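Local coordinates for CDC25-like phosphatase YCH1 (Saccharomyces cerevisiae, PDB 3FS5), which dephosphorylates proteins as a small single-domain phosphatase of the Cdc25 type, built on a rhodanese-like fold, at residues A[57-60]-A[64-67]; A[50-55]-A[70-75]; A[75-80]-A[113-118]; A[18-23]-A[117-122]; A[126-131]-A[137-142]. One frame throughout, in Å; residues are numbered along the deposited sequence.

Interaction 1 of 5, residues A[57-60]-A[64-67]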
# COMPACT_ATOMS: atom_id res chain seq x y z
N SER A 57 -6.90 1.86 12.02
CA SER A 57 -7.30 2.01 13.42
C SER A 57 -6.49 1.14 14.36
O SER A 57 -6.07 1.58 15.42
CB SER A 57 -8.79 1.70 13.59
OG SER A 57 -9.59 2.65 12.91
N ARG A 58 -6.28 -0.11 13.97
CA ARG A 58 -5.52 -1.03 14.80
C ARG A 58 -4.02 -0.74 14.79
O ARG A 58 -3.34 -0.90 15.80
CB ARG A 58 -5.78 -2.47 14.38
CG ARG A 58 -5.25 -3.49 15.37
CD ARG A 58 -5.65 -4.89 14.99
NE ARG A 58 -5.00 -5.88 15.84
CZ ARG A 58 -5.03 -7.19 15.62
NH1 ARG A 58 -4.41 -8.02 16.45
NH2 ARG A 58 -5.68 -7.67 14.56
N LEU A 59 -3.49 -0.32 13.64
CA LEU A 59 -2.08 0.01 13.55
C LEU A 59 -1.79 1.15 14.52
O LEU A 59 -0.77 1.16 15.22
CB LEU A 59 -1.71 0.44 12.13
CG LEU A 59 -1.60 -0.66 11.07
CD1 LEU A 59 -1.41 -0.02 9.70
CD2 LEU A 59 -0.44 -1.60 11.39
N LYS A 60 -2.70 2.11 14.57
CA LYS A 60 -2.56 3.28 15.42
C LYS A 60 -2.75 3.00 16.91
O LYS A 60 -2.07 3.60 17.75
CB LYS A 60 -3.55 4.37 14.99
CG LYS A 60 -3.41 5.67 15.77
CD LYS A 60 -4.49 6.66 15.38
CE LYS A 60 -4.28 8.01 16.05
NZ LYS A 60 -3.02 8.67 15.58
N GLU A 64 1.89 -3.45 18.91
CA GLU A 64 2.31 -4.79 18.54
C GLU A 64 1.88 -5.11 17.12
O GLU A 64 2.57 -5.84 16.40
CB GLU A 64 1.70 -5.83 19.49
CG GLU A 64 2.22 -5.75 20.92
CD GLU A 64 3.73 -5.85 20.99
OE1 GLU A 64 4.29 -6.86 20.49
OE2 GLU A 64 4.37 -4.93 21.54
N TYR A 65 0.74 -4.57 16.72
CA TYR A 65 0.21 -4.79 15.39
C TYR A 65 1.11 -4.08 14.39
O TYR A 65 1.45 -4.64 13.34
CB TYR A 65 -1.22 -4.26 15.28
CG TYR A 65 -1.98 -4.79 14.09
CD1 TYR A 65 -2.05 -6.16 13.85
CD2 TYR A 65 -2.66 -3.94 13.23
CE1 TYR A 65 -2.77 -6.67 12.77
CE2 TYR A 65 -3.40 -4.43 12.15
CZ TYR A 65 -3.45 -5.80 11.93
OH TYR A 65 -4.19 -6.30 10.88
N LEU A 66 1.51 -2.86 14.71
CA LEU A 66 2.40 -2.09 13.84
C LEU A 66 3.74 -2.80 13.76
O LEU A 66 4.36 -2.87 12.70
CB LEU A 66 2.59 -0.67 14.38
CG LEU A 66 3.61 0.21 13.65
CD1 LEU A 66 3.23 0.34 12.18
CD2 LEU A 66 3.66 1.58 14.31
N ARG A 67 4.19 -3.31 14.90
CA ARG A 67 5.46 -4.03 14.97
C ARG A 67 5.41 -5.26 14.07
O ARG A 67 6.39 -5.58 13.39
CB ARG A 67 5.73 -4.44 16.42
CG ARG A 67 7.03 -5.21 16.62
CD ARG A 67 7.17 -5.66 18.06
NE ARG A 67 8.37 -6.48 18.26
CZ ARG A 67 8.67 -7.09 19.40
NH1 ARG A 67 7.86 -6.98 20.45
NH2 ARG A 67 9.78 -7.81 19.50
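Tyr65 N shares the carboxylate oxygen Asp62 OD2 with Glu64 N, the bond from Tyr65 being the weak one, and from this start of helix 63-78 the tyrosine ring passes beneath Arg58 of helix 56-61. The two helices follow each other in the chain of the rhodanese fold, joined by a short turn, with Leu59 and Leu66 only 5.0 Å apart from CA to CA. Arg58 runs extended from CG to NE, its CG opposite the backbone N (chi1 -169°), which lays the whole chain across one face of the ring. Its CD sits over the ring centre, 3.6 Å from the Tyr65 centroid in a CH-pi contact. Farther out the guanidinium stacks on the same face, its plane 2° from the ring's, and Arg58 CZ lies 4.0 Å from the centroid as a cation-pi partner. Asp62 OD1 adds a long, weak ion pair to Arg58 NE. Buried Leu59 slips obliquely past the ring with CD2 3.7 Å from Tyr65 CD2, and the same methyl rests 3.8 Å from Leu66 CA.

Interaction 2 of 5, residues A[50-55]-A[70-75]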
# COMPACT_ATOMS: atom_id res chain seq x y z
N ASP A 50 -2.66 -9.70 -4.02
CA ASP A 50 -1.43 -9.92 -3.26
C ASP A 50 -1.09 -8.84 -2.23
O ASP A 50 -0.00 -8.85 -1.65
CB ASP A 50 -0.24 -10.11 -4.20
CG ASP A 50 -0.45 -11.27 -5.17
OD1 ASP A 50 -1.07 -12.28 -4.79
OD2 ASP A 50 0.02 -11.16 -6.33
N GLY A 51 -2.01 -7.90 -1.99
CA GLY A 51 -1.74 -6.87 -0.99
C GLY A 51 -2.02 -7.40 0.41
O GLY A 51 -2.65 -8.44 0.55
N TRP A 52 -1.55 -6.70 1.45
CA TRP A 52 -1.82 -7.14 2.81
C TRP A 52 -2.83 -6.18 3.44
O TRP A 52 -2.80 -4.98 3.18
CB TRP A 52 -0.55 -7.16 3.67
CG TRP A 52 0.53 -8.07 3.20
CD1 TRP A 52 0.41 -9.13 2.35
CD2 TRP A 52 1.91 -8.01 3.57
NE1 TRP A 52 1.64 -9.73 2.16
CE2 TRP A 52 2.58 -9.06 2.90
CE3 TRP A 52 2.66 -7.16 4.41
CZ2 TRP A 52 3.95 -9.29 3.04
CZ3 TRP A 52 4.03 -7.39 4.54
CH2 TRP A 52 4.66 -8.45 3.86
N HIS A 53 -3.71 -6.72 4.27
CA HIS A 53 -4.75 -5.93 4.92
C HIS A 53 -4.44 -5.66 6.40
O HIS A 53 -4.52 -6.57 7.22
CB HIS A 53 -6.08 -6.68 4.77
CG HIS A 53 -7.26 -5.97 5.36
ND1 HIS A 53 -7.32 -4.60 5.50
CD2 HIS A 53 -8.44 -6.45 5.81
CE1 HIS A 53 -8.49 -4.27 6.01
NE2 HIS A 53 -9.19 -5.37 6.20
N TYR A 54 -4.07 -4.42 6.70
CA TYR A 54 -3.75 -3.96 8.06
C TYR A 54 -4.54 -2.68 8.36
O TYR A 54 -4.12 -1.59 7.97
CB TYR A 54 -2.25 -3.67 8.22
CG TYR A 54 -1.40 -4.91 8.38
CD1 TYR A 54 -1.12 -5.74 7.30
CD2 TYR A 54 -0.91 -5.28 9.64
CE1 TYR A 54 -0.38 -6.90 7.45
CE2 TYR A 54 -0.17 -6.45 9.80
CZ TYR A 54 0.09 -7.25 8.70
OH TYR A 54 0.81 -8.42 8.85
N ALA A 55 -5.66 -2.82 9.05
CA ALA A 55 -6.51 -1.67 9.36
C ALA A 55 -5.78 -0.54 10.09
O ALA A 55 -5.09 -0.76 11.08
CB ALA A 55 -7.72 -2.13 10.19
N LYS A 70 5.79 -4.12 10.44
CA LYS A 70 7.18 -3.74 10.22
C LYS A 70 8.06 -4.98 10.04
O LYS A 70 8.85 -5.06 9.10
CB LYS A 70 7.70 -2.92 11.40
CG LYS A 70 9.20 -2.63 11.36
CD LYS A 70 9.66 -1.90 12.62
CE LYS A 70 11.17 -1.76 12.67
NZ LYS A 70 11.60 -1.07 13.91
N HIS A 71 7.92 -5.93 10.95
CA HIS A 71 8.69 -7.16 10.89
C HIS A 71 8.46 -7.90 9.58
O HIS A 71 9.42 -8.33 8.93
CB HIS A 71 8.32 -8.08 12.06
CG HIS A 71 9.04 -9.39 12.05
ND1 HIS A 71 10.38 -9.51 12.38
CD2 HIS A 71 8.63 -10.63 11.70
CE1 HIS A 71 10.75 -10.77 12.23
NE2 HIS A 71 9.71 -11.47 11.82
N ARG A 72 7.20 -8.05 9.18
CA ARG A 72 6.89 -8.75 7.94
C ARG A 72 7.51 -8.07 6.74
O ARG A 72 8.07 -8.72 5.86
CB ARG A 72 5.38 -8.85 7.72
CG ARG A 72 4.68 -9.90 8.54
CD ARG A 72 3.25 -10.09 8.06
NE ARG A 72 3.19 -10.74 6.75
CZ ARG A 72 2.06 -10.97 6.08
NH1 ARG A 72 2.09 -11.57 4.90
NH2 ARG A 72 0.90 -10.59 6.59
N LEU A 73 7.39 -6.74 6.70
CA LEU A 73 7.94 -5.97 5.60
C LEU A 73 9.46 -6.13 5.50
O LEU A 73 9.98 -6.43 4.42
CB LEU A 73 7.58 -4.49 5.75
CG LEU A 73 6.10 -4.14 5.53
CD1 LEU A 73 5.88 -2.66 5.79
CD2 LEU A 73 5.70 -4.50 4.10
N LEU A 74 10.16 -5.94 6.61
CA LEU A 74 11.61 -6.05 6.62
C LEU A 74 12.09 -7.45 6.30
O LEU A 74 13.16 -7.64 5.71
CB LEU A 74 12.17 -5.58 7.96
CG LEU A 74 12.04 -4.08 8.22
CD1 LEU A 74 12.53 -3.72 9.61
CD2 LEU A 74 12.84 -3.32 7.15
N GLU A 75 11.30 -8.45 6.69
CA GLU A 75 11.65 -9.83 6.43
C GLU A 75 11.60 -10.08 4.92
O GLU A 75 12.44 -10.78 4.36
CB GLU A 75 10.68 -10.75 7.17
CG GLU A 75 11.08 -12.21 7.16
CD GLU A 75 10.41 -12.99 8.27
OE1 GLU A 75 10.69 -12.69 9.45
OE2 GLU A 75 9.61 -13.90 7.97
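Trp52 and Leu73 mark the nearest backbone approach, yet their CA atoms are 10.2 Å apart; strand 52-53 and helix 63-78 are therefore joined mainly through side chains. Trp52 and Tyr54, two residues apart, both extend toward the helix and take Arg72 between them. The guanidinium lies on one face of the indole, the planes 25° apart, with Arg72 CZ 3.8 Å from the centroid of the Trp52 six-membered ring. This is a cation-pi stack, with NH1 over Trp52 CE2, on the bond the two rings share. In the rhodanese fold the strand is an edge of the parallel sheet, and the helix belongs to the beta-alpha-beta crossover leading from it to strand 84-88. A bend at chi3 (71°) folds the Arg72 chain back, so that NH2 donates to Tyr54 OH at 3.1 Å, 156° at the hydrogen, with the oxygen slightly tilted from the guanidinium plane. The stronger partner of that hydroxyl is Glu68 OE1, which is hydrogen-bonded to it. Leu73 CD2 presses to 3.4 Å against Trp52 CZ3.

Interaction 3 of 5, residues A[75-80]-A[113-118]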
# COMPACT_ATOMS: atom_id res chain seq x y z
N GLU A 75 11.30 -8.45 6.69
CA GLU A 75 11.65 -9.83 6.43
C GLU A 75 11.60 -10.08 4.92
O GLU A 75 12.44 -10.78 4.36
CB GLU A 75 10.68 -10.75 7.17
CG GLU A 75 11.08 -12.21 7.16
CD GLU A 75 10.41 -12.99 8.27
OE1 GLU A 75 10.69 -12.69 9.45
OE2 GLU A 75 9.61 -13.90 7.97
N LYS A 76 10.60 -9.49 4.26
CA LYS A 76 10.45 -9.62 2.82
C LYS A 76 11.58 -8.86 2.10
O LYS A 76 12.10 -9.31 1.08
CB LYS A 76 9.09 -9.06 2.38
CG LYS A 76 8.79 -9.15 0.88
CD LYS A 76 7.37 -8.66 0.59
CE LYS A 76 6.90 -8.98 -0.83
NZ LYS A 76 7.59 -8.18 -1.87
N GLN A 77 11.94 -7.71 2.65
CA GLN A 77 12.99 -6.88 2.06
C GLN A 77 14.35 -7.59 2.10
O GLN A 77 15.11 -7.56 1.13
CB GLN A 77 13.07 -5.53 2.79
CG GLN A 77 14.02 -4.52 2.15
CD GLN A 77 15.46 -4.69 2.60
OE1 GLN A 77 16.38 -4.19 1.94
NE2 GLN A 77 15.67 -5.38 3.71
N ALA A 78 14.64 -8.23 3.23
CA ALA A 78 15.90 -8.94 3.42
C ALA A 78 16.22 -9.96 2.31
O ALA A 78 17.37 -10.09 1.91
CB ALA A 78 15.90 -9.63 4.77
N ASP A 79 15.21 -10.66 1.82
CA ASP A 79 15.43 -11.65 0.77
C ASP A 79 15.27 -11.11 -0.64
O ASP A 79 15.34 -11.87 -1.61
CB ASP A 79 14.49 -12.85 0.96
CG ASP A 79 14.84 -13.66 2.18
OD1 ASP A 79 16.03 -14.01 2.35
OD2 ASP A 79 13.92 -13.97 2.97
N GLY A 80 15.06 -9.80 -0.76
CA GLY A 80 14.89 -9.21 -2.07
C GLY A 80 16.05 -8.34 -2.54
O GLY A 80 17.08 -8.23 -1.87
N LEU A 113 16.00 2.84 7.89
CA LEU A 113 15.49 3.90 7.03
C LEU A 113 15.84 3.67 5.56
O LEU A 113 15.06 4.02 4.68
CB LEU A 113 16.02 5.26 7.46
CG LEU A 113 15.31 5.97 8.62
CD1 LEU A 113 15.96 7.34 8.84
CD2 LEU A 113 13.83 6.14 8.30
N SER A 114 17.01 3.09 5.31
CA SER A 114 17.45 2.84 3.94
C SER A 114 16.88 1.57 3.31
O SER A 114 17.03 1.34 2.11
CB SER A 114 18.98 2.78 3.89
OG SER A 114 19.45 1.72 4.71
N ARG A 115 16.22 0.75 4.11
CA ARG A 115 15.66 -0.50 3.59
C ARG A 115 14.29 -0.40 2.94
O ARG A 115 13.84 -1.35 2.28
CB ARG A 115 15.61 -1.55 4.70
CG ARG A 115 16.98 -2.07 5.10
CD ARG A 115 16.89 -3.55 5.44
NE ARG A 115 16.77 -3.78 6.87
CZ ARG A 115 16.31 -4.90 7.41
NH1 ARG A 115 16.26 -5.01 8.73
NH2 ARG A 115 15.86 -5.89 6.64
N CYS A 116 13.62 0.73 3.11
CA CYS A 116 12.28 0.93 2.55
C CYS A 116 12.11 2.27 1.86
O CYS A 116 12.83 3.23 2.14
CB CYS A 116 11.22 0.84 3.65
SG CYS A 116 11.11 -0.71 4.55
N ARG A 117 11.13 2.33 0.96
CA ARG A 117 10.74 3.55 0.26
C ARG A 117 9.24 3.53 0.51
O ARG A 117 8.60 2.51 0.30
CB ARG A 117 11.02 3.47 -1.24
CG ARG A 117 12.48 3.27 -1.63
CD ARG A 117 12.64 3.27 -3.14
NE ARG A 117 13.89 2.63 -3.55
CZ ARG A 117 15.10 3.12 -3.31
NH1 ARG A 117 16.18 2.45 -3.72
NH2 ARG A 117 15.23 4.27 -2.67
N LEU A 118 8.68 4.64 0.96
CA LEU A 118 7.25 4.67 1.26
C LEU A 118 6.42 5.43 0.23
O LEU A 118 6.76 6.56 -0.14
CB LEU A 118 7.03 5.27 2.65
CG LEU A 118 7.77 4.58 3.79
CD1 LEU A 118 7.48 5.30 5.10
CD2 LEU A 118 7.34 3.12 3.88
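Arg115 lies across Gln77 at about a right angle where the last turn of helix 63-78 meets the lead-in to strand 116-121. Both elements belong to the alpha/beta core of the rhodanese fold, the helix covering one face of the parallel sheet. Followed outward from the backbone, Arg115 first sets CB 3.8 Å from Gln77 CD, beside the amide group. CG runs on past the same amide, and after a bend at chi2 CD comes so close to it in the model that the details there are doubtful. The turn about CG-CD (chi3 -97°) then sends NE and the guanidinium on toward the helix. The end of the amide comes near the guanidinium edge, the two planes 66° apart, but its atoms are doubtful; NH2 reaches Ala78 CB at 4.2 Å. That same nitrogen also lies near Leu74 O, while the Arg115 side chain packs on Leu74. A serine here would probably leave the Gln77 side chain without the aliphatic chain lying against it. Strand 84-88 backs the contact, Leu84 touching Gln77 and pairing through its backbone with Arg115. Gln77 itself, with CG opposite its backbone N (chi1 -173°), brings that carbon 3.2 Å from Arg115 O.

Interaction 4 of 5, residues A[18-23]-A[117-122]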
# COMPACT_ATOMS: atom_id res chain seq x y z
N HIS A 18 0.05 -0.45 -11.58
CA HIS A 18 -0.38 -1.52 -12.48
C HIS A 18 0.80 -2.01 -13.32
O HIS A 18 0.95 -3.20 -13.56
CB HIS A 18 -1.51 -1.02 -13.38
CG HIS A 18 -1.93 -2.01 -14.42
ND1 HIS A 18 -1.35 -2.05 -15.67
CD2 HIS A 18 -2.82 -3.02 -14.39
CE1 HIS A 18 -1.87 -3.05 -16.36
NE2 HIS A 18 -2.76 -3.66 -15.60
N ARG A 19 1.64 -1.08 -13.75
CA ARG A 19 2.80 -1.44 -14.55
C ARG A 19 3.75 -2.28 -13.70
O ARG A 19 4.27 -3.30 -14.17
CB ARG A 19 3.51 -0.18 -15.06
CG ARG A 19 4.66 -0.46 -16.02
CD ARG A 19 5.28 0.83 -16.55
NE ARG A 19 6.49 0.56 -17.33
CZ ARG A 19 6.50 0.08 -18.57
NH1 ARG A 19 7.66 -0.14 -19.18
NH2 ARG A 19 5.36 -0.18 -19.21
N TRP A 20 3.98 -1.87 -12.46
CA TRP A 20 4.85 -2.62 -11.55
C TRP A 20 4.32 -4.03 -11.34
O TRP A 20 5.10 -4.99 -11.24
CB TRP A 20 4.91 -1.94 -10.17
CG TRP A 20 5.65 -0.64 -10.12
CD1 TRP A 20 6.15 0.07 -11.18
CD2 TRP A 20 5.96 0.12 -8.95
NE1 TRP A 20 6.75 1.22 -10.73
CE2 TRP A 20 6.65 1.27 -9.36
CE3 TRP A 20 5.72 -0.08 -7.58
CZ2 TRP A 20 7.11 2.24 -8.46
CZ3 TRP A 20 6.18 0.89 -6.68
CH2 TRP A 20 6.86 2.03 -7.13
N MET A 21 3.01 -4.17 -11.25
CA MET A 21 2.41 -5.48 -11.04
C MET A 21 2.59 -6.38 -12.27
O MET A 21 2.85 -7.57 -12.13
CB MET A 21 0.92 -5.32 -10.69
CG MET A 21 0.72 -4.73 -9.29
SD MET A 21 -1.00 -4.44 -8.84
CE MET A 21 -1.55 -6.11 -8.51
N GLN A 22 2.46 -5.79 -13.45
CA GLN A 22 2.64 -6.54 -14.69
C GLN A 22 4.07 -7.07 -14.82
O GLN A 22 4.29 -8.20 -15.23
CB GLN A 22 2.32 -5.65 -15.90
CG GLN A 22 0.84 -5.30 -16.08
CD GLN A 22 0.00 -6.48 -16.55
OE1 GLN A 22 -0.13 -7.48 -15.85
NE2 GLN A 22 -0.56 -6.36 -17.75
N GLU A 23 5.05 -6.24 -14.45
CA GLU A 23 6.46 -6.61 -14.54
C GLU A 23 6.98 -7.42 -13.35
O GLU A 23 7.97 -8.14 -13.48
CB GLU A 23 7.33 -5.36 -14.71
CG GLU A 23 7.04 -4.59 -15.97
CD GLU A 23 8.02 -3.46 -16.19
OE1 GLU A 23 8.07 -2.53 -15.36
OE2 GLU A 23 8.75 -3.49 -17.20
N ARG A 117 11.13 2.33 0.96
CA ARG A 117 10.74 3.55 0.26
C ARG A 117 9.24 3.53 0.51
O ARG A 117 8.60 2.51 0.30
CB ARG A 117 11.02 3.47 -1.24
CG ARG A 117 12.48 3.27 -1.63
CD ARG A 117 12.64 3.27 -3.14
NE ARG A 117 13.89 2.63 -3.55
CZ ARG A 117 15.10 3.12 -3.31
NH1 ARG A 117 16.18 2.45 -3.72
NH2 ARG A 117 15.23 4.27 -2.67
N LEU A 118 8.68 4.64 0.96
CA LEU A 118 7.25 4.67 1.26
C LEU A 118 6.42 5.43 0.23
O LEU A 118 6.76 6.56 -0.14
CB LEU A 118 7.03 5.27 2.65
CG LEU A 118 7.77 4.58 3.79
CD1 LEU A 118 7.48 5.30 5.10
CD2 LEU A 118 7.34 3.12 3.88
N TRP A 119 5.33 4.80 -0.21
CA TRP A 119 4.43 5.41 -1.18
C TRP A 119 2.97 5.36 -0.74
O TRP A 119 2.58 4.51 0.08
CB TRP A 119 4.49 4.68 -2.53
CG TRP A 119 5.83 4.54 -3.15
CD1 TRP A 119 6.80 3.63 -2.82
CD2 TRP A 119 6.35 5.30 -4.24
NE1 TRP A 119 7.89 3.77 -3.65
CE2 TRP A 119 7.64 4.79 -4.53
CE3 TRP A 119 5.85 6.36 -5.01
CZ2 TRP A 119 8.44 5.31 -5.55
CZ3 TRP A 119 6.64 6.88 -6.03
CH2 TRP A 119 7.92 6.35 -6.29
N VAL A 120 2.18 6.26 -1.30
CA VAL A 120 0.74 6.30 -1.07
C VAL A 120 0.13 6.28 -2.47
O VAL A 120 0.57 7.01 -3.36
CB VAL A 120 0.29 7.60 -0.36
CG1 VAL A 120 -1.24 7.65 -0.33
CG2 VAL A 120 0.84 7.65 1.05
N LEU A 121 -0.86 5.42 -2.67
CA LEU A 121 -1.53 5.31 -3.96
C LEU A 121 -2.59 6.41 -4.08
O LEU A 121 -3.60 6.38 -3.37
CB LEU A 121 -2.18 3.94 -4.10
CG LEU A 121 -3.00 3.67 -5.36
CD1 LEU A 121 -2.10 3.71 -6.59
CD2 LEU A 121 -3.68 2.31 -5.24
N ARG A 122 -2.36 7.37 -4.97
CA ARG A 122 -3.31 8.46 -5.16
C ARG A 122 -4.69 7.96 -5.58
O ARG A 122 -4.81 7.18 -6.54
CB ARG A 122 -2.81 9.46 -6.21
CG ARG A 122 -1.62 10.33 -5.77
CD ARG A 122 -1.43 11.50 -6.75
NE ARG A 122 -0.26 12.32 -6.44
CZ ARG A 122 -0.15 13.12 -5.39
NH1 ARG A 122 0.96 13.83 -5.21
NH2 ARG A 122 -1.14 13.23 -4.51
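Trp20 carries the contact to Trp119, and the residues around it on helix 14-23 have other partners. His18 comes first and stacks its ring on Tyr132. One residue on, Arg19 faces Glu23 across a turn in a long salt bridge that rests on charge alone. Trp20 follows, pointing inward to the strand. With CG set opposite the carbonyl carbon (chi1 -70°), the indole is sent out endwise, and its far corner CH2 stands over one face of Trp119, toward the rim. The nearest atom is Trp119 CE2, 3.9 Å from Trp20 CH2, on the seam of the indole. The result is a T-shaped pair: the planes meet at 85°, and the centroid of the Trp20 six-membered ring is 5.5 Å from that of the Trp119 five-membered ring. Met21, next in line, turns to Trp128 of helix 124-132. In this rhodanese-like domain the pair thus fastens helix 14-23 to strand 116-121, which lies between strands 10-12 and 84-88; Leu12 and Ile87 of those neighbours also touch the Trp20 side chain.

Interaction 5 of 5, residues A[126-131]-A[137-142]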
# COMPACT_ATOMS: atom_id res chain seq x y z
N SER A 126 -10.90 3.27 -4.62
CA SER A 126 -11.98 3.81 -5.43
C SER A 126 -11.49 4.18 -6.83
O SER A 126 -12.14 3.85 -7.82
CB SER A 126 -12.59 5.03 -4.75
OG SER A 126 -13.67 5.53 -5.52
N ARG A 127 -10.36 4.87 -6.94
CA ARG A 127 -9.86 5.23 -8.26
C ARG A 127 -9.35 3.98 -8.95
O ARG A 127 -9.54 3.79 -10.15
CB ARG A 127 -8.75 6.27 -8.20
CG ARG A 127 -8.72 7.11 -9.47
CD ARG A 127 -7.33 7.33 -10.07
NE ARG A 127 -6.54 8.31 -9.33
CZ ARG A 127 -5.48 8.93 -9.84
NH1 ARG A 127 -4.81 9.81 -9.10
NH2 ARG A 127 -5.10 8.71 -11.09
N TRP A 128 -8.69 3.11 -8.18
CA TRP A 128 -8.15 1.87 -8.72
C TRP A 128 -9.22 1.06 -9.45
O TRP A 128 -9.05 0.69 -10.61
CB TRP A 128 -7.53 1.03 -7.61
CG TRP A 128 -7.01 -0.30 -8.08
CD1 TRP A 128 -7.68 -1.49 -8.08
CD2 TRP A 128 -5.73 -0.57 -8.67
NE1 TRP A 128 -6.90 -2.48 -8.62
CE2 TRP A 128 -5.69 -1.94 -8.99
CE3 TRP A 128 -4.61 0.23 -8.95
CZ2 TRP A 128 -4.58 -2.54 -9.58
CZ3 TRP A 128 -3.50 -0.37 -9.54
CH2 TRP A 128 -3.49 -1.74 -9.85
N GLN A 129 -10.34 0.78 -8.77
CA GLN A 129 -11.39 -0.02 -9.38
C GLN A 129 -12.05 0.62 -10.60
O GLN A 129 -12.53 -0.09 -11.48
CB GLN A 129 -12.46 -0.41 -8.34
CG GLN A 129 -13.34 0.72 -7.80
CD GLN A 129 -14.45 1.13 -8.76
OE1 GLN A 129 -15.13 0.29 -9.34
NE2 GLN A 129 -14.63 2.44 -8.92
N SER A 130 -12.07 1.94 -10.67
CA SER A 130 -12.70 2.61 -11.80
C SER A 130 -11.93 2.30 -13.08
O SER A 130 -12.45 2.46 -14.18
CB SER A 130 -12.75 4.13 -11.58
OG SER A 130 -11.46 4.71 -11.70
N VAL A 131 -10.69 1.85 -12.93
CA VAL A 131 -9.85 1.53 -14.07
C VAL A 131 -9.52 0.05 -14.20
O VAL A 131 -9.57 -0.51 -15.30
CB VAL A 131 -8.50 2.31 -14.01
CG1 VAL A 131 -7.66 2.00 -15.23
CG2 VAL A 131 -8.77 3.80 -13.91
N SER A 137 -6.47 -10.08 -13.12
CA SER A 137 -5.05 -10.25 -12.89
C SER A 137 -4.45 -9.31 -11.85
O SER A 137 -3.38 -9.58 -11.32
CB SER A 137 -4.27 -10.13 -14.21
OG SER A 137 -4.31 -8.81 -14.72
N VAL A 138 -5.15 -8.21 -11.54
CA VAL A 138 -4.64 -7.25 -10.57
C VAL A 138 -5.62 -6.91 -9.44
O VAL A 138 -5.23 -6.30 -8.44
CB VAL A 138 -4.20 -5.93 -11.25
CG1 VAL A 138 -3.05 -6.21 -12.22
CG2 VAL A 138 -5.37 -5.29 -11.97
N THR A 139 -6.88 -7.30 -9.59
CA THR A 139 -7.90 -7.02 -8.58
C THR A 139 -8.55 -8.31 -8.11
O THR A 139 -8.95 -9.14 -8.92
CB THR A 139 -8.99 -6.09 -9.14
OG1 THR A 139 -8.39 -4.86 -9.55
CG2 THR A 139 -10.05 -5.79 -8.07
N ALA A 140 -8.67 -8.47 -6.79
CA ALA A 140 -9.27 -9.67 -6.21
C ALA A 140 -10.52 -9.38 -5.40
O ALA A 140 -10.65 -8.33 -4.77
CB ALA A 140 -8.24 -10.38 -5.34
N GLY A 141 -11.45 -10.34 -5.41
CA GLY A 141 -12.69 -10.21 -4.66
C GLY A 141 -13.58 -9.04 -5.03
O GLY A 141 -14.34 -8.55 -4.20
N TYR A 142 -13.50 -8.60 -6.28
CA TYR A 142 -14.29 -7.46 -6.73
C TYR A 142 -15.78 -7.78 -6.85
O TYR A 142 -16.17 -8.82 -7.40
CB TYR A 142 -13.76 -6.98 -8.08
CG TYR A 142 -14.39 -5.70 -8.57
CD1 TYR A 142 -14.34 -4.53 -7.81
CD2 TYR A 142 -15.00 -5.65 -9.83
CE1 TYR A 142 -14.86 -3.34 -8.29
CE2 TYR A 142 -15.53 -4.46 -10.31
CZ TYR A 142 -15.45 -3.31 -9.54
OH TYR A 142 -15.96 -2.13 -10.03
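Trp128 and Gln129 of helix 124-132 meet Thr139 and Tyr142 of the returning segment 137-142, the CA atoms of Gln129 and Thr139 being 7.9 Å apart. The helix follows the last strand of the parallel sheet in the rhodanese fold, and the chain then doubles back to form strand 139-140, paired antiparallel with strand 47-48. Trp128 reaches the strand with the edge of its indole. NE1 donates to Thr139 OG1 at 3.0 Å, the angle at the hydrogen 150° and the oxygen tilted 18° from the ring plane; the same hydroxyl is also hydrogen-bonded to Tyr132 O, its stronger partner, so it ties the indole to the end of its own helix. Beside it, Trp128 CZ2 packs 3.7 Å from Val138 CG2. A phenylalanine in place of Trp128 would probably leave Thr139 OG1 without its indole donor and open a gap beside Val138. The helix also borders the phosphatase signature loop, since Ser126 pairs through its backbone with Met91, next to the modified Cys90. Gln129, with CG between its backbone N and carbonyl carbon (chi1 69°) and a bend at chi2, curls back along the helix. Its NE2 donates to Ser126 O at 3.1 Å, while OE1 accepts from Tyr142 OH at 2.6 Å, the hydroxyl lying in the carbonyl plane. These two bonds fix the rotation of the amide. Tyr142 CE1 also lies 3.8 Å from Gln129 CB.

Helix 63-78 runs through the first three contacts. Interaction 1 uses its beginning, interaction 2 its middle and interaction 3 its end. Interactions 1 and 2 touch through Tyr65 and Tyr54, their centres 11 Å apart; interactions 2 and 3 share Glu75. The helix is thereby tied to edge strand 52-53 and, three strands across the parallel sheet, to the lead-in of strand 116-121. Interaction 4 takes up the latter strand with helix 14-23 and meets interaction 5 through Met21 and Trp128. Interactions 1 and 5 lie on opposite sides of the chain's centre, about 26 Å apart between centres. Interactions 2 to 4 join helices to the parallel sheet or its lead-in, interaction 1 joins two helices, and interaction 5 ties helix 124-132 to the antiparallel pair 47-48/139-140.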